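Local coordinates for nicotinate-nucleotide pyrophosphorylase (Francisella tularensis subsp. tularensis, PDB 3TQV), which probably catalyses the conversion of quinolinate and phosphoribosyl pyrophosphate to nicotinate mononucleotide, carbon dioxide and diphosphate in NAD biosynthesis, at residues D45-I57 with K274-Q286. Residues are numbered along the deposited sequence; the frame is centred on the assembly and turned at random.
Sequences DTTAFCITREEMI and KHIKAIDLSLQVQ. With PO4 (phosphate ion), chain E.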
loop_
_atom_site.group_PDB
_atom_site.type_symbol
_atom_site.label_atom_id
_atom_site.label_comp_id
_atom_site.label_asym_id
_atom_site.label_seq_id
_atom_site.Cartn_x
_atom_site.Cartn_y
_atom_site.Cartn_z
ATOM N N ASP B 45 -7.596 -14.665 -30.432
ATOM C CA ASP B 45 -6.306 -14.133 -30.024
ATOM C C ASP B 45 -6.190 -12.685 -30.460
ATOM O O ASP B 45 -6.804 -12.259 -31.442
ATOM C CB ASP B 45 -5.145 -14.952 -30.600
ATOM C CG ASP B 45 -4.818 -16.174 -29.756
ATOM O OD1 ASP B 45 -5.576 -16.466 -28.810
ATOM O OD2 ASP B 45 -3.809 -16.849 -30.041
ATOM N N THR B 46 -5.408 -11.925 -29.712
ATOM C CA THR B 46 -5.024 -10.599 -30.141
ATOM C C THR B 46 -3.682 -10.209 -29.544
ATOM O O THR B 46 -2.865 -11.057 -29.193
ATOM C CB THR B 46 -6.080 -9.555 -29.789
ATOM O OG1 THR B 46 -5.658 -8.282 -30.281
ATOM C CG2 THR B 46 -6.298 -9.470 -28.290
ATOM N N THR B 47 -3.481 -8.912 -29.411
ATOM C CA THR B 47 -2.189 -8.361 -29.091
ATOM C C THR B 47 -2.409 -7.219 -28.116
ATOM O O THR B 47 -3.512 -6.689 -28.016
ATOM C CB THR B 47 -1.536 -7.820 -30.389
ATOM O OG1 THR B 47 -0.206 -8.345 -30.536
ATOM C CG2 THR B 47 -1.538 -6.277 -30.416
ATOM N N ALA B 48 -1.371 -6.829 -27.393
ATOM C CA ALA B 48 -1.497 -5.696 -26.480
ATOM C C ALA B 48 -0.140 -5.220 -25.996
ATOM O O ALA B 48 0.876 -5.859 -26.246
ATOM C CB ALA B 48 -2.386 -6.061 -25.300
ATOM N N PHE B 49 -0.123 -4.102 -25.288
ATOM C CA PHE B 49 1.129 -3.617 -24.739
ATOM C C PHE B 49 0.879 -2.636 -23.607
ATOM O O PHE B 49 -0.173 -2.011 -23.543
ATOM C CB PHE B 49 1.995 -2.997 -25.839
ATOM C CG PHE B 49 1.397 -1.764 -26.477
ATOM C CD1 PHE B 49 1.576 -0.509 -25.900
ATOM C CD2 PHE B 49 0.679 -1.858 -27.662
ATOM C CE1 PHE B 49 1.045 0.619 -26.482
ATOM C CE2 PHE B 49 0.137 -0.729 -28.252
ATOM C CZ PHE B 49 0.324 0.512 -27.670
ATOM N N CYS B 50 1.849 -2.505 -22.715
ATOM C CA CYS B 50 1.666 -1.702 -21.519
ATOM C C CYS B 50 2.602 -0.497 -21.506
ATOM O O CYS B 50 3.808 -0.647 -21.699
ATOM C CB CYS B 50 1.902 -2.576 -20.281
ATOM S SG CYS B 50 1.952 -1.678 -18.722
ATOM N N ILE B 51 2.062 0.696 -21.275
ATOM C CA ILE B 51 2.909 1.876 -21.156
ATOM C C ILE B 51 2.942 2.443 -19.760
ATOM O O ILE B 51 1.981 2.313 -19.014
ATOM C CB ILE B 51 2.416 3.034 -22.026
ATOM C CG1 ILE B 51 0.930 2.876 -22.322
ATOM C CG2 ILE B 51 3.241 3.148 -23.290
ATOM C CD1 ILE B 51 0.323 4.142 -22.839
ATOM N N THR B 52 4.049 3.098 -19.429
ATOM C CA THR B 52 4.063 4.066 -18.345
ATOM C C THR B 52 3.636 5.408 -18.923
ATOM O O THR B 52 3.831 5.671 -20.104
ATOM C CB THR B 52 5.455 4.289 -17.782
ATOM O OG1 THR B 52 6.246 3.113 -17.941
ATOM C CG2 THR B 52 5.355 4.624 -16.321
ATOM N N ARG B 53 3.052 6.261 -18.098
ATOM C CA ARG B 53 2.795 7.613 -18.543
ATOM C C ARG B 53 3.826 8.541 -17.886
ATOM O O ARG B 53 3.785 9.759 -18.059
ATOM C CB ARG B 53 1.368 8.037 -18.197
ATOM C CG ARG B 53 0.281 7.077 -18.648
ATOM C CD ARG B 53 -0.077 7.260 -20.123
ATOM N NE ARG B 53 -1.411 6.744 -20.421
ATOM C CZ ARG B 53 -1.899 6.539 -21.643
ATOM N NH1 ARG B 53 -1.166 6.794 -22.719
ATOM N NH2 ARG B 53 -3.133 6.072 -21.790
ATOM N N GLU B 54 4.761 7.955 -17.142
ATOM C CA GLU B 54 5.726 8.748 -16.393
ATOM C C GLU B 54 6.996 7.969 -16.157
ATOM O O GLU B 54 6.993 6.755 -16.202
ATOM C CB GLU B 54 5.123 9.198 -15.063
ATOM C CG GLU B 54 4.389 8.085 -14.328
ATOM C CD GLU B 54 3.953 8.472 -12.926
ATOM O OE1 GLU B 54 2.754 8.260 -12.606
ATOM O OE2 GLU B 54 4.811 8.974 -12.148
ATOM N N GLU B 55 8.094 8.672 -15.931
ATOM C CA GLU B 55 9.375 8.012 -15.692
ATOM C C GLU B 55 9.268 7.183 -14.427
ATOM O O GLU B 55 8.573 7.566 -13.479
ATOM C CB GLU B 55 10.490 9.045 -15.560
ATOM C CG GLU B 55 11.907 8.491 -15.529
ATOM C CD GLU B 55 12.940 9.611 -15.507
ATOM O OE1 GLU B 55 13.636 9.771 -14.484
ATOM O OE2 GLU B 55 13.035 10.339 -16.517
HETATM N N MSE B 56 9.950 6.043 -14.403
HETATM C CA MSE B 56 9.741 5.104 -13.318
HETATM C C MSE B 56 10.826 4.058 -13.241
HETATM O O MSE B 56 11.492 3.776 -14.229
HETATM C CB MSE B 56 8.394 4.417 -13.506
HETATM C CG MSE B 56 8.291 3.656 -14.810
HETATM SE SE MSE B 56 8.157 1.727 -14.541
HETATM C CE MSE B 56 6.276 1.577 -14.076
ATOM N N ILE B 57 10.995 3.495 -12.044
ATOM C CA ILE B 57 11.822 2.307 -11.836
ATOM C C ILE B 57 10.918 1.090 -11.803
ATOM O O ILE B 57 10.126 0.920 -10.879
ATOM C CB ILE B 57 12.621 2.369 -10.525
ATOM C CG1 ILE B 57 13.497 3.628 -10.473
ATOM C CG2 ILE B 57 13.488 1.128 -10.382
ATOM C CD1 ILE B 57 14.578 3.683 -11.567
ATOM N N LYS B 274 6.013 2.780 3.802
ATOM C CA LYS B 274 4.812 3.322 4.445
ATOM C C LYS B 274 3.761 3.911 3.490
ATOM O O LYS B 274 2.569 3.595 3.563
ATOM C CB LYS B 274 5.277 4.461 5.348
ATOM C CG LYS B 274 4.491 4.653 6.576
ATOM C CD LYS B 274 5.328 5.385 7.608
ATOM C CE LYS B 274 5.788 6.719 7.098
ATOM N NZ LYS B 274 6.384 7.429 8.242
ATOM N N HIS B 275 4.206 4.820 2.630
ATOM C CA HIS B 275 3.323 5.469 1.675
ATOM C C HIS B 275 3.475 4.780 0.329
ATOM O O HIS B 275 4.445 4.058 0.110
ATOM C CB HIS B 275 3.677 6.953 1.541
ATOM C CG HIS B 275 3.733 7.683 2.846
ATOM N ND1 HIS B 275 2.898 7.386 3.901
ATOM C CD2 HIS B 275 4.532 8.689 3.272
ATOM C CE1 HIS B 275 3.170 8.187 4.918
ATOM N NE2 HIS B 275 4.159 8.985 4.562
ATOM N N ILE B 276 2.511 4.992 -0.561
ATOM C CA ILE B 276 2.625 4.540 -1.943
ATOM C C ILE B 276 2.237 5.639 -2.922
ATOM O O ILE B 276 1.135 6.175 -2.863
ATOM C CB ILE B 276 1.733 3.336 -2.245
ATOM C CG1 ILE B 276 1.953 2.204 -1.229
ATOM C CG2 ILE B 276 2.023 2.839 -3.630
ATOM C CD1 ILE B 276 3.285 1.455 -1.378
ATOM N N LYS B 277 3.144 5.987 -3.825
ATOM C CA LYS B 277 2.776 6.793 -4.977
ATOM C C LYS B 277 2.778 5.839 -6.162
ATOM O O LYS B 277 3.830 5.512 -6.711
ATOM C CB LYS B 277 3.757 7.949 -5.174
ATOM C CG LYS B 277 3.389 8.922 -6.281
ATOM C CD LYS B 277 1.986 9.513 -6.085
ATOM C CE LYS B 277 1.404 10.107 -7.391
ATOM N NZ LYS B 277 2.114 11.331 -7.882
ATOM N N ALA B 278 1.603 5.344 -6.528
ATOM C CA ALA B 278 1.512 4.415 -7.653
ATOM C C ALA B 278 1.899 5.070 -8.986
ATOM O O ALA B 278 1.537 6.215 -9.280
ATOM C CB ALA B 278 0.125 3.789 -7.742
ATOM N N ILE B 279 2.663 4.328 -9.773
ATOM C CA ILE B 279 3.001 4.736 -11.116
ATOM C C ILE B 279 1.793 4.589 -12.021
ATOM O O ILE B 279 1.067 3.593 -11.948
ATOM C CB ILE B 279 4.138 3.869 -11.689
ATOM C CG1 ILE B 279 5.414 4.050 -10.851
ATOM C CG2 ILE B 279 4.356 4.187 -13.159
ATOM C CD1 ILE B 279 5.670 5.500 -10.375
ATOM N N ASP B 280 1.591 5.583 -12.881
ATOM C CA ASP B 280 0.491 5.560 -13.829
ATOM C C ASP B 280 0.804 4.708 -15.068
ATOM O O ASP B 280 1.759 4.968 -15.838
ATOM C CB ASP B 280 0.103 6.986 -14.218
ATOM C CG ASP B 280 -1.122 7.037 -15.084
ATOM O OD1 ASP B 280 -1.938 6.093 -15.043
ATOM O OD2 ASP B 280 -1.268 8.035 -15.810
ATOM N N LEU B 281 -0.015 3.679 -15.246
ATOM C CA LEU B 281 0.201 2.681 -16.270
ATOM C C LEU B 281 -1.023 2.624 -17.132
ATOM O O LEU B 281 -2.048 3.184 -16.782
ATOM C CB LEU B 281 0.414 1.310 -15.630
ATOM C CG LEU B 281 1.631 1.219 -14.723
ATOM C CD1 LEU B 281 1.858 -0.220 -14.293
ATOM C CD2 LEU B 281 2.843 1.783 -15.446
ATOM N N SER B 282 -0.916 1.943 -18.262
ATOM C CA SER B 282 -2.069 1.691 -19.104
ATOM C C SER B 282 -1.808 0.437 -19.962
ATOM O O SER B 282 -0.721 0.256 -20.500
ATOM C CB SER B 282 -2.368 2.929 -19.955
ATOM O OG SER B 282 -3.467 2.707 -20.808
ATOM N N LEU B 283 -2.788 -0.452 -20.060
ATOM C CA LEU B 283 -2.669 -1.560 -20.997
ATOM C C LEU B 283 -3.426 -1.226 -22.287
ATOM O O LEU B 283 -4.644 -1.052 -22.280
ATOM C CB LEU B 283 -3.206 -2.856 -20.388
ATOM C CG LEU B 283 -3.034 -4.117 -21.251
ATOM C CD1 LEU B 283 -1.589 -4.544 -21.257
ATOM C CD2 LEU B 283 -3.906 -5.255 -20.751
ATOM N N GLN B 284 -2.712 -1.109 -23.392
ATOM C CA GLN B 284 -3.383 -0.886 -24.665
ATOM C C GLN B 284 -3.625 -2.234 -25.360
ATOM O O GLN B 284 -2.684 -2.942 -25.744
ATOM C CB GLN B 284 -2.608 0.111 -25.550
ATOM C CG GLN B 284 -2.376 1.482 -24.892
ATOM C CD GLN B 284 -3.663 2.290 -24.718
ATOM O OE1 GLN B 284 -4.450 2.429 -25.658
ATOM N NE2 GLN B 284 -3.881 2.828 -23.520
ATOM N N VAL B 285 -4.901 -2.587 -25.479
ATOM C CA VAL B 285 -5.304 -3.872 -26.022
ATOM C C VAL B 285 -5.833 -3.758 -27.450
ATOM O O VAL B 285 -6.979 -3.355 -27.659
ATOM C CB VAL B 285 -6.386 -4.537 -25.129
ATOM C CG1 VAL B 285 -6.904 -5.826 -25.756
ATOM C CG2 VAL B 285 -5.833 -4.821 -23.760
ATOM N N GLN B 286 -4.977 -4.100 -28.412
ATOM C CA GLN B 286 -5.369 -4.260 -29.815
ATOM C C GLN B 286 -4.184 -4.305 -30.771
ATOM O O GLN B 286 -3.562 -3.280 -31.042
ATOM C CB GLN B 286 -6.363 -3.191 -30.263
ATOM C CG GLN B 286 -7.776 -3.719 -30.416
ATOM C CD GLN B 286 -7.819 -4.999 -31.220
ATOM O OE1 GLN B 286 -7.020 -5.913 -31.006
ATOM N NE2 GLN B 286 -8.746 -5.067 -32.173
HETATM P P PO4 E . 10.109 6.662 9.979
HETATM O O1 PO4 E . 10.390 7.991 10.622
HETATM O O2 PO4 E . 8.910 6.821 9.092
HETATM O O3 PO4 E . 11.343 6.261 9.215
HETATM O O4 PO4 E . 9.848 5.601 11.018
#
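Phe-49 and Gln-284 form a hydrogen-bonded pair where strand 45-52 runs antiparallel to strand 281-285. The C-terminal strand thereby returns from the barrel domain as an outer strand of the four-stranded antiparallel sheet of the N-terminal domain, a link between the two domains of this NadC-type enzyme. Gln-284 N gives a 2.7 Å bond to Phe-49 O, and Phe-49 N is bonded to Gln-284 O in return. Ile-51 and Ser-282 repeat the pattern, and Arg-53 N continues it to Asp-280 O at 2.9 Å.

On the face carrying Phe-49, Gln-284 CB lies over the ring, 3.9 Å from its centroid, in a CH-pi contact. The Gln-284 chain then bends at chi2 (-69°), and NE2 donates to Ser-282 OG at 2.7 Å. This bent intrastrand bond may limit the amide's rotation. Arg-53 CG comes within 3.4 Å of Asp-280 OD2, but NE stays 4.8 Å from OD2, so the charged atoms do not touch. Arg-53 NH2 lies near Ser-282 OG.

The other face is mostly apolar, with Ala-48, Cys-50, Thr-52, Leu-281, Leu-283 and Val-285. Selenomethionine Met-56 places CE against Ile-279 CG2 and Leu-281 CD2.

Side chains close both ends. Thr-46 OG1 donates to Gln-286 OE1 at 2.8 Å. At the far end Glu-54, extended beyond CG, receives Asp-280 N at OE1, 2.9 Å away and from above the carboxylate plane.

Helix 100-130 covers the apolar side through Ile-114 and Ser-118. Strand 92-97 pairs with the other edge of strand 45-52, while Val-285 O accepts a bond from Asn-177 ND2 of the second subunit.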